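Local coordinates for protein NDP-N-acetyl-D-galactosaminuronic acid dehydrogenase (Methanosarcina mazei Go1, PDB 3G79) that probably oxidises UDP-N-acetyl-D-mannosamine to UDP-N-acetyl-D-mannosaminuronate with two molecules of NAD+, as a member of the UDP-glucose/GDP-mannose dehydrogenase family, at residues 45-50 with 96-101; 61-66 with 88-93; 359-364 with 389-394; 393-398 with 422-427. One frame throughout, in Å; residues are numbered along the deposited sequence.

How the contacts relate
Contacts 1 and 2 belong to the NAD-binding domain, and contacts 3 and 4 to the UDP-binding domain; the centres of contacts 1 and 3 lie about 46 Å apart. Within each pair the elements are shared: strands 45-49 and 90-93 are sheet neighbours linking contacts 1 and 2, while Asp-393 and Pro-394 serve both contacts 3 and 4. Contact 1, partly buried, joins a strand to a 3-10 segment through rings and aliphatic groups. The more buried contact 2 adds an amide bonded to an outer strand. Contact 3, wholly buried, relies on backbone N-H groups and one carboxylate, which the partly buried contact 4 carries on to a buried histidine, with Pro-394 exposed.

Contact 1. Residues 45-50 with 96-101; sequences KVLGFQ and FSRISE
The ring of Phe-49 has Ile-99 over one face: CG1 sits 4.2 Å from the ring centroid, 18° off the normal, and displaced toward the CZ rim. Phe-96 meets the same phenylalanine differently. Its own ring has Phe-49 CD1 above one face near the rim, and its CE1 lies 3.9 Å from Phe-49 CB, but the two rings, with planes 32° apart, form neither a stack nor an edge-to-face pair. With CG anti to the carbonyl carbon (chi1 -70°), the Phe-49 ring is brought obliquely against the backbone of the 3-10 segment, where CZ approaches Ile-99 N at 3.9 Å. In the Rossmann-type sheet of the NAD-binding domain, strand 45-49 runs between 90-93 and 20-24, and residues 96-101 lie on the connection that takes the chain from 90-93 across to 104-107. Val-46 faces helix 30-39, while Leu-47 and Phe-49 point to the 3-10 segment. Leu-47 divides its methyls: CD2 reaches Arg-98 NH1 at 3.6 Å, and CD1 lies 3.9 Å from Glu-101 OE2. The bent arginine chain crosses the leucine at about a right angle, its NH2 forming a long, weak ion pair with Glu-91. Beyond Phe-96, helix 124-136 contributes Asn-132 and Tyr-136.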
loop_
_atom_site.group_PDB
_atom_site.type_symbol
_atom_site.label_atom_id
_atom_site.label_comp_id
_atom_site.label_asym_id
_atom_site.label_seq_id
_atom_site.Cartn_x
_atom_site.Cartn_y
_atom_site.Cartn_z
ATOM N N LYS A 45 28.670 -9.228 31.914
ATOM C CA LYS A 45 28.201 -10.557 32.259
ATOM C C LYS A 45 26.709 -10.611 32.106
ATOM O O LYS A 45 25.980 -9.748 32.626
ATOM C CB LYS A 45 28.588 -10.955 33.698
ATOM C CG LYS A 45 27.951 -12.293 34.145
ATOM C CD LYS A 45 28.714 -12.986 35.293
ATOM C CE LYS A 45 29.656 -14.085 34.791
ATOM N NZ LYS A 45 28.876 -15.175 34.143
ATOM N N VAL A 46 26.271 -11.633 31.380
ATOM C CA VAL A 46 24.871 -11.899 31.138
ATOM C C VAL A 46 24.503 -13.205 31.827
ATOM O O VAL A 46 25.265 -14.162 31.809
ATOM C CB VAL A 46 24.594 -11.992 29.615
ATOM C CG1 VAL A 46 23.142 -12.425 29.311
ATOM C CG2 VAL A 46 24.993 -10.653 28.893
ATOM N N LEU A 47 23.329 -13.227 32.437
ATOM C CA LEU A 47 22.764 -14.427 33.000
ATOM C C LEU A 47 21.605 -14.822 32.141
ATOM O O LEU A 47 20.790 -13.973 31.764
ATOM C CB LEU A 47 22.266 -14.155 34.417
ATOM C CG LEU A 47 23.298 -13.745 35.481
ATOM C CD1 LEU A 47 22.599 -13.366 36.750
ATOM C CD2 LEU A 47 24.338 -14.829 35.781
ATOM N N GLY A 48 21.540 -16.104 31.800
ATOM C CA GLY A 48 20.374 -16.682 31.163
ATOM C C GLY A 48 19.630 -17.564 32.169
ATOM O O GLY A 48 20.231 -18.410 32.887
ATOM N N PHE A 49 18.318 -17.393 32.196
ATOM C CA PHE A 49 17.511 -18.004 33.207
ATOM C C PHE A 49 16.713 -19.185 32.668
ATOM O O PHE A 49 15.915 -19.040 31.718
ATOM C CB PHE A 49 16.659 -16.937 33.903
ATOM C CG PHE A 49 17.489 -16.015 34.748
ATOM C CD1 PHE A 49 17.875 -16.398 36.033
ATOM C CD2 PHE A 49 17.957 -14.796 34.225
ATOM C CE1 PHE A 49 18.683 -15.595 36.791
ATOM C CE2 PHE A 49 18.771 -13.989 34.976
ATOM C CZ PHE A 49 19.148 -14.380 36.247
ATOM N N GLN A 50 17.003 -20.348 33.273
ATOM C CA GLN A 50 16.303 -21.632 33.054
ATOM C C GLN A 50 15.975 -22.455 34.332
ATOM O O GLN A 50 16.855 -22.754 35.137
ATOM C CB GLN A 50 17.138 -22.531 32.147
ATOM C CG GLN A 50 16.501 -22.854 30.824
ATOM C CD GLN A 50 15.200 -23.607 30.950
ATOM O OE1 GLN A 50 14.300 -23.436 30.133
ATOM N NE2 GLN A 50 15.082 -24.411 31.967
ATOM N N PHE A 96 16.641 -17.759 39.814
ATOM C CA PHE A 96 15.986 -16.507 39.468
ATOM C C PHE A 96 16.219 -15.341 40.424
ATOM O O PHE A 96 16.086 -14.149 40.032
ATOM C CB PHE A 96 14.522 -16.769 39.352
ATOM C CG PHE A 96 14.152 -17.472 38.110
ATOM C CD1 PHE A 96 13.706 -16.757 37.004
ATOM C CD2 PHE A 96 14.218 -18.860 38.032
ATOM C CE1 PHE A 96 13.325 -17.412 35.846
ATOM C CE2 PHE A 96 13.846 -19.515 36.865
ATOM C CZ PHE A 96 13.408 -18.796 35.776
ATOM N N SER A 97 16.574 -15.695 41.662
ATOM C CA SER A 97 16.878 -14.729 42.720
ATOM C C SER A 97 17.979 -13.793 42.285
ATOM O O SER A 97 17.996 -12.628 42.669
ATOM C CB SER A 97 17.246 -15.432 44.047
ATOM O OG SER A 97 18.616 -15.793 44.084
ATOM N N ARG A 98 18.893 -14.302 41.477
ATOM C CA ARG A 98 19.975 -13.484 40.912
ATOM C C ARG A 98 19.555 -12.400 39.897
ATOM O O ARG A 98 20.400 -11.635 39.408
ATOM C CB ARG A 98 20.978 -14.374 40.199
ATOM C CG ARG A 98 21.654 -15.385 41.028
ATOM C CD ARG A 98 23.001 -15.537 40.381
ATOM N NE ARG A 98 23.492 -16.894 40.413
ATOM C CZ ARG A 98 24.539 -17.319 39.715
ATOM N NH1 ARG A 98 25.218 -16.471 38.915
ATOM N NH2 ARG A 98 24.901 -18.605 39.849
ATOM N N ILE A 99 18.286 -12.377 39.517
ATOM C CA ILE A 99 17.748 -11.227 38.782
ATOM C C ILE A 99 18.094 -9.993 39.622
ATOM O O ILE A 99 18.514 -8.936 39.106
ATOM C CB ILE A 99 16.207 -11.358 38.569
ATOM C CG1 ILE A 99 15.898 -12.412 37.489
ATOM C CG2 ILE A 99 15.559 -10.008 38.245
ATOM C CD1 ILE A 99 14.510 -13.012 37.656
ATOM N N SER A 100 17.989 -10.157 40.935
ATOM C CA SER A 100 18.364 -9.083 41.829
ATOM C C SER A 100 19.693 -8.404 41.541
ATOM O O SER A 100 19.821 -7.212 41.830
ATOM C CB SER A 100 18.235 -9.486 43.284
ATOM O OG SER A 100 16.894 -9.275 43.686
ATOM N N GLU A 101 20.667 -9.125 40.990
ATOM C CA GLU A 101 22.005 -8.560 40.836
ATOM C C GLU A 101 22.129 -7.683 39.565
ATOM O O GLU A 101 23.189 -7.135 39.303
ATOM C CB GLU A 101 23.072 -9.674 40.750
ATOM C CG GLU A 101 23.030 -10.828 41.810
ATOM C CD GLU A 101 23.827 -12.089 41.364
ATOM O OE1 GLU A 101 24.194 -12.919 42.247
ATOM O OE2 GLU A 101 24.089 -12.237 40.142
#

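Contact 2. Residues 61-66 with 88-93; sequences EMLNRG and GKFECT
Asn-64 and Cys-92 supply the polar part of this contact through a pair of hydrogen bonds. The amide N of Cys-92 gives a nearly straight bond (166°) to Asn-64 OD1 at 3.1 Å, arriving tilted from the side chain's carbonyl plane. In return Asn-64 ND2 donates to Cys-92 O, also at 3.1 Å; this bond is more bent, at 137°, although it meets the acceptor in the carbonyl plane, on a lone pair. One carboxamide therefore serves both the N-H and the C=O of a single residue and is fixed in its rotation. Strand 90-93 is the outermost strand on this side of the Rossmann-type sheet: Glu-91 and Thr-93 make backbone bonds to strand 45-49, whereas Cys-92 turns its backbone the other way, where the asparagine stands in for a further strand. Cutting Asn-64 back to an alanine would probably leave the N-H and C=O of Cys-92 without these mates and the turn freer to drift from the sheet edge. Apolar packing comes from Leu-63, just before the asparagine: CD1 touches Cys-92 SG at 3.6 Å, the sulfur being swung anti to its backbone N (chi1 -167°), and CD2 approaches Phe-90 CE2 at 4.1 Å, obliquely to the ring. Ile-31 and Met-26 also pack on this leucine, and helices 30-39 and 77-86 enclose Phe-90. Van der Waals contact alone joins Asn-64 OD1 to Glu-91, 3.4 Å from its CA.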
loop_
_atom_site.group_PDB
_atom_site.type_symbol
_atom_site.label_atom_id
_atom_site.label_comp_id
_atom_site.label_asym_id
_atom_site.label_seq_id
_atom_site.Cartn_x
_atom_site.Cartn_y
_atom_site.Cartn_z
ATOM N N GLU A 61 23.375 -27.105 31.665
ATOM C CA GLU A 61 24.708 -27.685 31.581
ATOM C C GLU A 61 25.247 -27.649 30.156
ATOM O O GLU A 61 26.436 -27.396 29.961
ATOM C CB GLU A 61 24.744 -29.104 32.156
ATOM N N MET A 62 24.394 -27.920 29.175
ATOM C CA MET A 62 24.832 -27.824 27.790
ATOM C C MET A 62 25.418 -26.428 27.542
ATOM O O MET A 62 26.614 -26.301 27.243
ATOM C CB MET A 62 23.698 -28.103 26.789
ATOM C CG MET A 62 23.593 -29.527 26.322
ATOM S SD MET A 62 22.498 -29.664 24.897
ATOM C CE MET A 62 23.694 -29.477 23.580
ATOM N N LEU A 63 24.583 -25.401 27.712
ATOM C CA LEU A 63 24.991 -24.026 27.496
ATOM C C LEU A 63 26.270 -23.694 28.231
ATOM O O LEU A 63 27.134 -22.978 27.686
ATOM C CB LEU A 63 23.912 -23.058 27.946
ATOM C CG LEU A 63 22.741 -22.806 27.006
ATOM C CD1 LEU A 63 21.605 -22.185 27.803
ATOM C CD2 LEU A 63 23.176 -21.904 25.880
ATOM N N ASN A 64 26.390 -24.188 29.463
ATOM C CA ASN A 64 27.573 -23.871 30.255
ATOM C C ASN A 64 28.845 -24.621 29.842
ATOM O O ASN A 64 29.935 -24.386 30.401
ATOM C CB ASN A 64 27.300 -24.007 31.756
ATOM C CG ASN A 64 26.678 -22.761 32.351
ATOM O OD1 ASN A 64 26.773 -21.657 31.787
ATOM N ND2 ASN A 64 26.042 -22.924 33.501
ATOM N N ARG A 65 28.705 -25.517 28.868
ATOM C CA ARG A 65 29.871 -26.097 28.212
ATOM C C ARG A 65 30.102 -25.384 26.877
ATOM O O ARG A 65 31.166 -25.529 26.265
ATOM C CB ARG A 65 29.719 -27.617 28.016
ATOM C CG ARG A 65 29.673 -28.417 29.306
ATOM C CD ARG A 65 29.610 -29.909 29.022
ATOM N NE ARG A 65 28.724 -30.590 29.968
ATOM C CZ ARG A 65 27.459 -30.916 29.700
ATOM N NH1 ARG A 65 26.931 -30.640 28.505
ATOM N NH2 ARG A 65 26.714 -31.524 30.626
ATOM N N GLY A 66 29.082 -24.644 26.429
ATOM C CA GLY A 66 29.164 -23.811 25.244
ATOM C C GLY A 66 28.397 -24.273 24.013
ATOM O O GLY A 66 28.876 -24.051 22.896
ATOM N N GLY A 88 34.005 -16.152 30.113
ATOM C CA GLY A 88 33.242 -15.960 31.335
ATOM C C GLY A 88 32.261 -14.803 31.345
ATOM O O GLY A 88 32.059 -14.208 32.399
ATOM N N LYS A 89 31.656 -14.491 30.194
ATOM C CA LYS A 89 30.667 -13.398 30.105
ATOM C C LYS A 89 29.195 -13.886 30.057
ATOM O O LYS A 89 28.232 -13.082 29.983
ATOM C CB LYS A 89 30.948 -12.509 28.880
ATOM C CG LYS A 89 32.230 -11.708 28.997
ATOM C CD LYS A 89 32.395 -10.813 27.838
ATOM C CE LYS A 89 31.727 -9.486 28.095
ATOM N NZ LYS A 89 31.703 -8.673 26.840
ATOM N N PHE A 90 29.030 -15.197 30.057
ATOM C CA PHE A 90 27.709 -15.767 30.008
ATOM C C PHE A 90 27.630 -17.038 30.845
ATOM O O PHE A 90 28.569 -17.825 30.891
ATOM C CB PHE A 90 27.304 -16.040 28.570
ATOM C CG PHE A 90 26.014 -16.782 28.444
ATOM C CD1 PHE A 90 24.795 -16.145 28.662
ATOM C CD2 PHE A 90 26.002 -18.136 28.133
ATOM C CE1 PHE A 90 23.608 -16.824 28.559
ATOM C CE2 PHE A 90 24.777 -18.818 28.014
ATOM C CZ PHE A 90 23.597 -18.149 28.235
ATOM N N GLU A 91 26.494 -17.207 31.504
ATOM C CA GLU A 91 26.244 -18.340 32.374
ATOM C C GLU A 91 24.744 -18.546 32.421
ATOM O O GLU A 91 23.985 -17.576 32.471
ATOM C CB GLU A 91 26.756 -18.052 33.784
ATOM C CG GLU A 91 26.579 -19.211 34.750
ATOM C CD GLU A 91 26.755 -18.803 36.205
ATOM O OE1 GLU A 91 26.431 -19.639 37.102
ATOM O OE2 GLU A 91 27.200 -17.645 36.439
ATOM N N CYS A 92 24.330 -19.807 32.379
ATOM C CA CYS A 92 22.938 -20.185 32.537
ATOM C C CYS A 92 22.731 -20.689 33.967
ATOM O O CYS A 92 23.517 -21.492 34.487
ATOM C CB CYS A 92 22.584 -21.261 31.512
ATOM S SG CYS A 92 20.831 -21.637 31.281
ATOM N N THR A 93 21.691 -20.178 34.612
ATOM C CA THR A 93 21.365 -20.535 35.994
ATOM C C THR A 93 19.856 -20.683 36.198
ATOM O O THR A 93 19.073 -19.970 35.555
ATOM C CB THR A 93 21.965 -19.540 37.011
ATOM O OG1 THR A 93 21.805 -20.031 38.358
ATOM C CG2 THR A 93 21.328 -18.138 36.872
#

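Contact 3. Residues 359-364 with 389-394; sequences LGWAFI and VMVHDP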
loop_
_atom_site.group_PDB
_atom_site.type_symbol
_atom_site.label_atom_id
_atom_site.label_comp_id
_atom_site.label_asym_id
_atom_site.label_seq_id
_atom_site.Cartn_x
_atom_site.Cartn_y
_atom_site.Cartn_z
ATOM N N LEU A 359 -3.908 -29.387 -5.331
ATOM C CA LEU A 359 -2.467 -29.277 -5.448
ATOM C C LEU A 359 -1.996 -28.182 -4.537
ATOM O O LEU A 359 -2.045 -27.013 -4.884
ATOM C CB LEU A 359 -2.099 -28.940 -6.880
ATOM C CG LEU A 359 -1.874 -30.117 -7.830
ATOM C CD1 LEU A 359 -2.972 -31.153 -7.749
ATOM C CD2 LEU A 359 -1.728 -29.540 -9.234
ATOM N N GLY A 360 -1.577 -28.535 -3.336
ATOM C CA GLY A 360 -1.088 -27.494 -2.443
ATOM C C GLY A 360 -1.909 -27.311 -1.191
ATOM O O GLY A 360 -3.087 -26.898 -1.250
ATOM N N TRP A 361 -1.276 -27.629 -0.058
ATOM C CA TRP A 361 -1.873 -27.473 1.253
ATOM C C TRP A 361 -1.158 -26.395 2.081
ATOM O O TRP A 361 -1.821 -25.612 2.752
ATOM C CB TRP A 361 -1.866 -28.808 1.982
ATOM C CG TRP A 361 -2.540 -28.769 3.305
ATOM C CD1 TRP A 361 -1.940 -28.741 4.505
ATOM C CD2 TRP A 361 -3.953 -28.770 3.559
ATOM N NE1 TRP A 361 -2.875 -28.748 5.504
ATOM C CE2 TRP A 361 -4.123 -28.767 4.947
ATOM C CE3 TRP A 361 -5.084 -28.808 2.744
ATOM C CZ2 TRP A 361 -5.375 -28.763 5.547
ATOM C CZ3 TRP A 361 -6.316 -28.818 3.334
ATOM C CH2 TRP A 361 -6.460 -28.801 4.722
ATOM N N ALA A 362 0.180 -26.342 2.063
ATOM C CA ALA A 362 0.866 -25.155 2.593
ATOM C C ALA A 362 0.474 -23.937 1.757
ATOM O O ALA A 362 -0.122 -24.098 0.707
ATOM C CB ALA A 362 2.331 -25.338 2.580
ATOM N N PHE A 363 0.781 -22.725 2.192
ATOM C CA PHE A 363 0.352 -21.555 1.385
ATOM C C PHE A 363 1.493 -20.695 0.834
ATOM O O PHE A 363 1.233 -19.811 0.019
ATOM C CB PHE A 363 -0.697 -20.697 2.118
ATOM C CG PHE A 363 -0.274 -20.289 3.490
ATOM C CD1 PHE A 363 0.343 -19.052 3.696
ATOM C CD2 PHE A 363 -0.459 -21.151 4.571
ATOM C CE1 PHE A 363 0.760 -18.669 4.977
ATOM C CE2 PHE A 363 -0.034 -20.811 5.858
ATOM C CZ PHE A 363 0.572 -19.568 6.077
ATOM N N ILE A 364 2.737 -20.976 1.253
ATOM C CA ILE A 364 3.949 -20.353 0.659
ATOM C C ILE A 364 4.698 -21.288 -0.282
ATOM O O ILE A 364 4.901 -22.448 0.037
ATOM C CB ILE A 364 5.002 -19.807 1.706
ATOM C CG1 ILE A 364 4.350 -19.288 2.991
ATOM C CG2 ILE A 364 5.873 -18.721 1.056
ATOM C CD1 ILE A 364 4.299 -20.328 4.050
ATOM N N VAL A 389 -12.411 -35.571 -2.218
ATOM C CA VAL A 389 -11.220 -34.765 -2.261
ATOM C C VAL A 389 -9.914 -35.507 -1.903
ATOM O O VAL A 389 -9.836 -36.218 -0.892
ATOM C CB VAL A 389 -11.378 -33.533 -1.363
ATOM C CG1 VAL A 389 -10.141 -32.708 -1.424
ATOM C CG2 VAL A 389 -12.606 -32.693 -1.780
ATOM N N MET A 390 -8.901 -35.311 -2.755
ATOM C CA MET A 390 -7.528 -35.730 -2.491
ATOM C C MET A 390 -6.561 -34.528 -2.537
ATOM O O MET A 390 -6.536 -33.763 -3.509
ATOM C CB MET A 390 -7.104 -36.842 -3.455
ATOM C CG MET A 390 -7.563 -38.261 -3.003
ATOM S SD MET A 390 -7.132 -39.673 -4.059
ATOM C CE MET A 390 -5.361 -39.704 -3.871
ATOM N N VAL A 391 -5.792 -34.389 -1.453
ATOM C CA VAL A 391 -4.885 -33.291 -1.143
ATOM C C VAL A 391 -3.451 -33.720 -1.367
ATOM O O VAL A 391 -3.000 -34.784 -0.848
ATOM C CB VAL A 391 -4.964 -32.941 0.362
ATOM C CG1 VAL A 391 -3.932 -31.919 0.694
ATOM C CG2 VAL A 391 -6.356 -32.433 0.773
ATOM N N HIS A 392 -2.721 -32.894 -2.106
ATOM C CA HIS A 392 -1.316 -33.124 -2.362
ATOM C C HIS A 392 -0.480 -31.979 -1.853
ATOM O O HIS A 392 -0.904 -30.809 -1.885
ATOM C CB HIS A 392 -1.066 -33.282 -3.854
ATOM C CG HIS A 392 0.384 -33.459 -4.222
ATOM N ND1 HIS A 392 1.237 -32.394 -4.427
ATOM C CD2 HIS A 392 1.114 -34.576 -4.462
ATOM C CE1 HIS A 392 2.435 -32.848 -4.764
ATOM N NE2 HIS A 392 2.388 -34.168 -4.788
ATOM N N ASP A 393 0.725 -32.326 -1.413
ATOM C CA ASP A 393 1.710 -31.347 -0.986
ATOM C C ASP A 393 3.053 -32.042 -0.743
ATOM O O ASP A 393 3.122 -33.028 0.020
ATOM C CB ASP A 393 1.246 -30.620 0.266
ATOM C CG ASP A 393 2.054 -29.386 0.541
ATOM O OD1 ASP A 393 1.582 -28.271 0.193
ATOM O OD2 ASP A 393 3.170 -29.546 1.091
ATOM N N PRO A 394 4.134 -31.522 -1.372
ATOM C CA PRO A 394 5.428 -32.199 -1.313
ATOM C C PRO A 394 6.056 -32.088 0.053
ATOM O O PRO A 394 6.942 -32.868 0.372
ATOM C CB PRO A 394 6.286 -31.436 -2.342
ATOM C CG PRO A 394 5.364 -30.518 -3.043
ATOM C CD PRO A 394 4.233 -30.250 -2.103
#
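Asp-393 OD1 accepts two successive backbone N-H groups, those of Trp-361 at 2.9 Å and Ala-362 at 3.0 Å. Both come from the same face of the carboxylate, but not alike: the Trp-361 amide arrives on the anti side, 21° out of the plane, whereas that of Ala-362 stands well above it, at 55°. The same oxygen also takes a bond from His-424, while OD2 is occupied by the amides of Tyr-395 and Val-396, so five N-H donors gather round this buried carboxylate, which probably helps to balance its charge. One residue earlier, His-392 O receives Gly-360 N at 2.8 Å, next to the parallel bridge of Leu-359 with His-392. These residues end strands 355-359 and 388-392, which helix 375-385 joins in a beta-alpha-beta crossover of the Rossmann-like UDP-binding domain. Gly-360 has a positive phi that would press a CB against the carbonyl O before it. A leucine in place of Asp-393 would probably leave the amides of Trp-361 and Ala-362, and the ring of His-424, without their acceptor. The imidazole of His-392 is satisfied elsewhere, ND1 by Tyr-427 OH and NE2 by a weak bond to Asp-406 O. Packing is confined mainly to Val-391 CG1, which lies 3.9 Å from Trp-361 CE3, the indole being placed with CG anti to the backbone N (chi1 -176°).

Contact 4. Residues 393-398 with 422-427; sequences DPYVVN and AGHSAY
His-424 reaches Asp-393 from a loop, and each atom along its side chain has a neighbour. CB lies above one face of the Tyr-427 ring, toward its rim. Setting CG beside the backbone N (chi1 -65°) sends the imidazole between two groups: Ala-422 CB sits 3.6 Å above the centre of one face, and Tyr-395 presents its edge to the opposite face, the ring planes 67° apart in a T-shaped pair. Tyr-395 CE2 lies near His-424 CG and 3.8 Å from ND1, which bonds to the backbone N of Asp-366, whose carboxylate holds the tyrosine hydroxyl; His-424 CE1 lies 3.8 Å from Tyr-395 CD2. On the other branch, CD2 meets Pro-394 CD at 3.4 Å. At the tip, NE2 donates to Asp-393 OD1 over 2.8 Å, the oxygen almost in the imidazole plane although the histidine stands above that of the carboxylate. Asp-393 OD2 closes an Asx turn with Tyr-395 N (2.9 Å) and accepts Val-396 N (2.8 Å) from the opposite face. The contact joins the loops that follow strands 388-392 and 417-420, on either side of strand 355-359 in the sheet, with the short helix 425-428 next in the chain.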
loop_
_atom_site.group_PDB
_atom_site.type_symbol
_atom_site.label_atom_id
_atom_site.label_comp_id
_atom_site.label_asym_id
_atom_site.label_seq_id
_atom_site.Cartn_x
_atom_site.Cartn_y
_atom_site.Cartn_z
ATOM N N ASP A 393 0.725 -32.326 -1.413
ATOM C CA ASP A 393 1.710 -31.347 -0.986
ATOM C C ASP A 393 3.053 -32.042 -0.743
ATOM O O ASP A 393 3.122 -33.028 0.020
ATOM C CB ASP A 393 1.246 -30.620 0.266
ATOM C CG ASP A 393 2.054 -29.386 0.541
ATOM O OD1 ASP A 393 1.582 -28.271 0.193
ATOM O OD2 ASP A 393 3.170 -29.546 1.091
ATOM N N PRO A 394 4.134 -31.522 -1.372
ATOM C CA PRO A 394 5.428 -32.199 -1.313
ATOM C C PRO A 394 6.056 -32.088 0.053
ATOM O O PRO A 394 6.942 -32.868 0.372
ATOM C CB PRO A 394 6.286 -31.436 -2.342
ATOM C CG PRO A 394 5.364 -30.518 -3.043
ATOM C CD PRO A 394 4.233 -30.250 -2.103
ATOM N N TYR A 395 5.563 -31.159 0.862
ATOM C CA TYR A 395 6.247 -30.745 2.095
ATOM C C TYR A 395 5.484 -31.002 3.370
ATOM O O TYR A 395 6.072 -31.332 4.391
ATOM C CB TYR A 395 6.580 -29.255 2.035
ATOM C CG TYR A 395 7.308 -28.897 0.793
ATOM C CD1 TYR A 395 8.680 -29.128 0.686
ATOM C CD2 TYR A 395 6.627 -28.359 -0.303
ATOM C CE1 TYR A 395 9.365 -28.819 -0.480
ATOM C CE2 TYR A 395 7.299 -28.047 -1.483
ATOM C CZ TYR A 395 8.663 -28.278 -1.560
ATOM O OH TYR A 395 9.348 -27.966 -2.708
ATOM N N VAL A 396 4.180 -30.815 3.327
ATOM C CA VAL A 396 3.415 -30.864 4.555
ATOM C C VAL A 396 3.133 -32.308 4.939
ATOM O O VAL A 396 2.407 -33.028 4.255
ATOM C CB VAL A 396 2.129 -29.999 4.476
ATOM C CG1 VAL A 396 1.399 -29.967 5.820
ATOM C CG2 VAL A 396 2.493 -28.597 4.073
ATOM N N VAL A 397 3.741 -32.734 6.028
ATOM C CA VAL A 397 3.431 -34.041 6.553
ATOM C C VAL A 397 2.714 -33.865 7.897
ATOM O O VAL A 397 3.067 -32.981 8.694
ATOM C CB VAL A 397 4.706 -34.951 6.618
ATOM C CG1 VAL A 397 5.633 -34.540 7.763
ATOM C CG2 VAL A 397 4.331 -36.444 6.671
ATOM N N ASN A 398 1.679 -34.673 8.120
ATOM C CA ASN A 398 1.028 -34.774 9.431
ATOM C C ASN A 398 0.205 -33.557 9.792
ATOM O O ASN A 398 0.525 -32.835 10.741
ATOM C CB ASN A 398 2.046 -35.070 10.550
ATOM C CG ASN A 398 2.443 -36.531 10.607
ATOM O OD1 ASN A 398 3.620 -36.858 10.771
ATOM N ND2 ASN A 398 1.460 -37.421 10.473
ATOM N N ALA A 422 -1.167 -23.630 -3.615
ATOM C CA ALA A 422 0.158 -23.205 -3.199
ATOM C C ALA A 422 0.953 -23.031 -4.457
ATOM O O ALA A 422 0.782 -23.793 -5.397
ATOM C CB ALA A 422 0.783 -24.240 -2.353
ATOM N N GLY A 423 1.818 -22.034 -4.509
ATOM C CA GLY A 423 2.705 -21.889 -5.657
ATOM C C GLY A 423 3.955 -22.775 -5.694
ATOM O O GLY A 423 4.948 -22.398 -6.330
ATOM N N HIS A 424 3.909 -23.962 -5.068
ATOM C CA HIS A 424 5.049 -24.894 -5.068
ATOM C C HIS A 424 5.653 -25.049 -6.445
ATOM O O HIS A 424 4.955 -24.892 -7.451
ATOM C CB HIS A 424 4.624 -26.250 -4.557
ATOM C CG HIS A 424 4.202 -26.232 -3.132
ATOM N ND1 HIS A 424 4.729 -25.345 -2.214
ATOM C CD2 HIS A 424 3.310 -26.990 -2.459
ATOM C CE1 HIS A 424 4.159 -25.547 -1.042
ATOM N NE2 HIS A 424 3.306 -26.551 -1.160
ATOM N N SER A 425 6.948 -25.359 -6.502
ATOM C CA SER A 425 7.633 -25.436 -7.792
ATOM C C SER A 425 7.175 -26.649 -8.606
ATOM O O SER A 425 7.095 -26.582 -9.862
ATOM C CB SER A 425 9.154 -25.397 -7.611
ATOM O OG SER A 425 9.594 -24.091 -7.244
ATOM N N ALA A 426 6.839 -27.734 -7.899
ATOM C CA ALA A 426 6.268 -28.926 -8.521
ATOM C C ALA A 426 5.070 -28.575 -9.416
ATOM O O ALA A 426 4.852 -29.203 -10.471
ATOM C CB ALA A 426 5.856 -29.922 -7.462
ATOM N N TYR A 427 4.318 -27.556 -9.011
ATOM C CA TYR A 427 3.128 -27.173 -9.742
ATOM C C TYR A 427 3.458 -26.274 -10.924
ATOM O O TYR A 427 2.718 -26.245 -11.900
ATOM C CB TYR A 427 2.086 -26.548 -8.805
ATOM C CG TYR A 427 1.770 -27.406 -7.587
ATOM C CD1 TYR A 427 1.970 -28.791 -7.608
ATOM C CD2 TYR A 427 1.277 -26.842 -6.430
ATOM C CE1 TYR A 427 1.694 -29.560 -6.524
ATOM C CE2 TYR A 427 0.974 -27.617 -5.336
ATOM C CZ TYR A 427 1.189 -28.972 -5.392
ATOM O OH TYR A 427 0.888 -29.745 -4.297
#